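Local atomic coordinates of GlcNAc Inducible Gene 2, GIG2 (Candida albicans, PDB entry 6AKZ), a protein that binds iron and is probably an oxygenase of the DUF1479 (Gig2-like) family within the cupin clan. Residues A[47-52]-A[278-283]. Residues are numbered along the deposited sequence; the frame is centred on the assembly and turned at random.
Sequences NKEFTE and LKLSMA
Leu280 points from the first turn of helix 278-287 into the angle between Glu49 and Phe50 of helix 32-56, forming a helix-helix contact on the flank of this cupin-clan protein. The two short helical segments run at 126° to each other, with axes 11.2 Å apart, and side chains bridge the gap. The CD1 methyl of Leu280 does most of the touching: it lies 3.6 Å from Glu49 CD and 4.0 Å from Phe50 CE1. The Phe50 side chain and that of Leu280 lie alongside each other, heading in opposing senses, and Leu280 CB is 4.1 Å from Phe50 CZ. Further along, the ring reaches obliquely to Ser281, whose OG is 4.3 Å from Phe50 CZ.

Glu49 CG is anti to the backbone N (chi1 175°), and the chain stays extended beyond it, carrying the carboxylate past the leucine methyl toward the start of the partner helix. There OE2 is hydrogen-bonded to OG of Ser277, the residue just before 278-283, while Ser281 OG bonds to Ser277 O. Leu42, Glu45 and Ile46 of helix 32-56 and Trp218 also pack on Leu280. The iron lies about 14 Å from the Ser281 side chain, so the contact is outside the metal's first shell. One water joins the helices: it accepts from Leu280 N at 3.0 Å and donates a weak hydrogen bond to Glu49 OE2 at 3.5 Å.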
loop_
_atom_site.group_PDB
_atom_site.type_symbol
_atom_site.label_atom_id
_atom_site.label_comp_id
_atom_site.label_asym_id
_atom_site.label_seq_id
_atom_site.Cartn_x
_atom_site.Cartn_y
_atom_site.Cartn_z
ATOM N N ASN A 47 -9.081 -11.615 -20.089
ATOM C CA ASN A 47 -8.531 -11.544 -21.446
ATOM C C ASN A 47 -9.072 -10.344 -22.216
ATOM O O ASN A 47 -8.310 -9.644 -22.907
ATOM C CB ASN A 47 -8.749 -12.849 -22.191
ATOM C CG ASN A 47 -7.833 -12.957 -23.396
ATOM O OD1 ASN A 47 -6.684 -12.482 -23.372
ATOM N ND2 ASN A 47 -8.347 -13.507 -24.474
ATOM N N LYS A 48 -10.338 -10.037 -22.029
ATOM C CA LYS A 48 -10.916 -8.869 -22.623
ATOM C C LYS A 48 -10.323 -7.560 -22.061
ATOM O O LYS A 48 -9.862 -6.711 -22.837
ATOM C CB LYS A 48 -12.421 -8.802 -22.452
ATOM C CG LYS A 48 -13.229 -9.791 -23.262
ATOM C CD LYS A 48 -14.704 -9.866 -22.821
ATOM C CE LYS A 48 -15.355 -8.523 -22.501
ATOM N NZ LYS A 48 -15.415 -7.598 -23.682
ATOM N N GLU A 49 -10.256 -7.436 -20.728
ATOM C CA GLU A 49 -9.975 -6.122 -20.128
ATOM C C GLU A 49 -8.464 -5.905 -20.200
ATOM O O GLU A 49 -8.033 -4.770 -20.442
ATOM C CB GLU A 49 -10.435 -6.050 -18.689
ATOM C CG GLU A 49 -10.046 -4.734 -17.991
ATOM C CD GLU A 49 -10.724 -4.451 -16.655
ATOM O OE1 GLU A 49 -11.973 -4.339 -16.650
ATOM O OE2 GLU A 49 -10.022 -4.285 -15.602
ATOM N N PHE A 50 -7.659 -6.949 -20.017
ATOM C CA PHE A 50 -6.181 -6.748 -19.957
ATOM C C PHE A 50 -5.643 -6.536 -21.368
ATOM O O PHE A 50 -4.673 -5.805 -21.535
ATOM C CB PHE A 50 -5.358 -7.805 -19.224
ATOM C CG PHE A 50 -5.620 -7.915 -17.738
ATOM C CD1 PHE A 50 -6.597 -7.143 -17.071
ATOM C CD2 PHE A 50 -4.857 -8.804 -16.999
ATOM C CE1 PHE A 50 -6.828 -7.301 -15.712
ATOM C CE2 PHE A 50 -5.047 -8.913 -15.627
ATOM C CZ PHE A 50 -6.065 -8.175 -14.995
ATOM N N THR A 51 -6.320 -7.116 -22.368
ATOM C CA THR A 51 -6.062 -6.768 -23.731
ATOM C C THR A 51 -6.284 -5.289 -23.960
ATOM O O THR A 51 -5.428 -4.656 -24.624
ATOM C CB THR A 51 -6.886 -7.652 -24.679
ATOM O OG1 THR A 51 -6.446 -8.999 -24.578
ATOM C CG2 THR A 51 -6.773 -7.195 -26.149
ATOM N N GLU A 52 -7.434 -4.743 -23.541
ATOM C CA GLU A 52 -7.718 -3.331 -23.741
ATOM C C GLU A 52 -6.624 -2.481 -23.069
ATOM O O GLU A 52 -6.116 -1.583 -23.637
ATOM C CB GLU A 52 -9.125 -2.980 -23.273
ATOM C CG GLU A 52 -9.428 -1.517 -23.331
ATOM C CD GLU A 52 -10.825 -1.093 -22.862
ATOM O OE1 GLU A 52 -11.778 -1.528 -23.541
ATOM O OE2 GLU A 52 -10.996 -0.180 -21.957
ATOM N N LEU A 278 -8.107 -3.429 -10.352
ATOM C CA LEU A 278 -7.959 -3.853 -8.967
ATOM C C LEU A 278 -8.729 -5.150 -8.677
ATOM O O LEU A 278 -8.174 -6.108 -8.128
ATOM C CB LEU A 278 -8.361 -2.679 -8.033
ATOM C CG LEU A 278 -8.317 -2.900 -6.556
ATOM C CD1 LEU A 278 -6.932 -3.325 -6.112
ATOM C CD2 LEU A 278 -8.686 -1.537 -5.890
ATOM N N LYS A 279 -10.020 -5.159 -9.013
ATOM C CA LYS A 279 -10.869 -6.277 -8.767
ATOM C C LYS A 279 -10.438 -7.499 -9.531
ATOM O O LYS A 279 -10.368 -8.582 -8.922
ATOM C CB LYS A 279 -12.332 -5.973 -9.086
ATOM C CG LYS A 279 -13.345 -7.008 -8.651
ATOM C CD LYS A 279 -14.708 -6.681 -9.274
ATOM C CE LYS A 279 -15.408 -5.554 -8.570
ATOM N NZ LYS A 279 -16.620 -5.168 -9.325
ATOM N N LEU A 280 -10.200 -7.402 -10.823
ATOM C CA LEU A 280 -9.775 -8.591 -11.571
ATOM C C LEU A 280 -8.463 -9.131 -11.066
ATOM O O LEU A 280 -8.253 -10.366 -10.986
ATOM C CB LEU A 280 -9.700 -8.295 -13.070
ATOM C CG LEU A 280 -10.987 -8.028 -13.771
ATOM C CD1 LEU A 280 -10.780 -7.777 -15.236
ATOM C CD2 LEU A 280 -11.990 -9.125 -13.571
ATOM N N SER A 281 -7.531 -8.226 -10.756
ATOM C CA SER A 281 -6.273 -8.629 -10.174
ATOM C C SER A 281 -6.403 -9.513 -8.908
ATOM O O SER A 281 -5.788 -10.568 -8.806
ATOM C CB SER A 281 -5.355 -7.454 -9.905
ATOM O OG SER A 281 -4.794 -6.878 -11.094
ATOM N N MET A 282 -7.138 -9.032 -7.938
ATOM C CA MET A 282 -7.264 -9.752 -6.705
ATOM C C MET A 282 -8.143 -11.019 -6.797
ATOM O O MET A 282 -7.929 -11.960 -6.082
ATOM C CB MET A 282 -7.700 -8.838 -5.553
ATOM C CG MET A 282 -6.667 -7.787 -5.155
ATOM S SD MET A 282 -5.031 -8.458 -4.836
ATOM C CE MET A 282 -5.299 -9.624 -3.511
ATOM N N ALA A 283 -9.097 -11.034 -7.688
ATOM C CA ALA A 283 -9.900 -12.249 -7.910
ATOM C C ALA A 283 -8.912 -13.289 -8.401
ATOM O O ALA A 283 -8.926 -14.404 -7.958
ATOM C CB ALA A 283 -11.006 -11.974 -8.904
HETATM O O HOH W 1 -10.745 -4.856 -12.267
#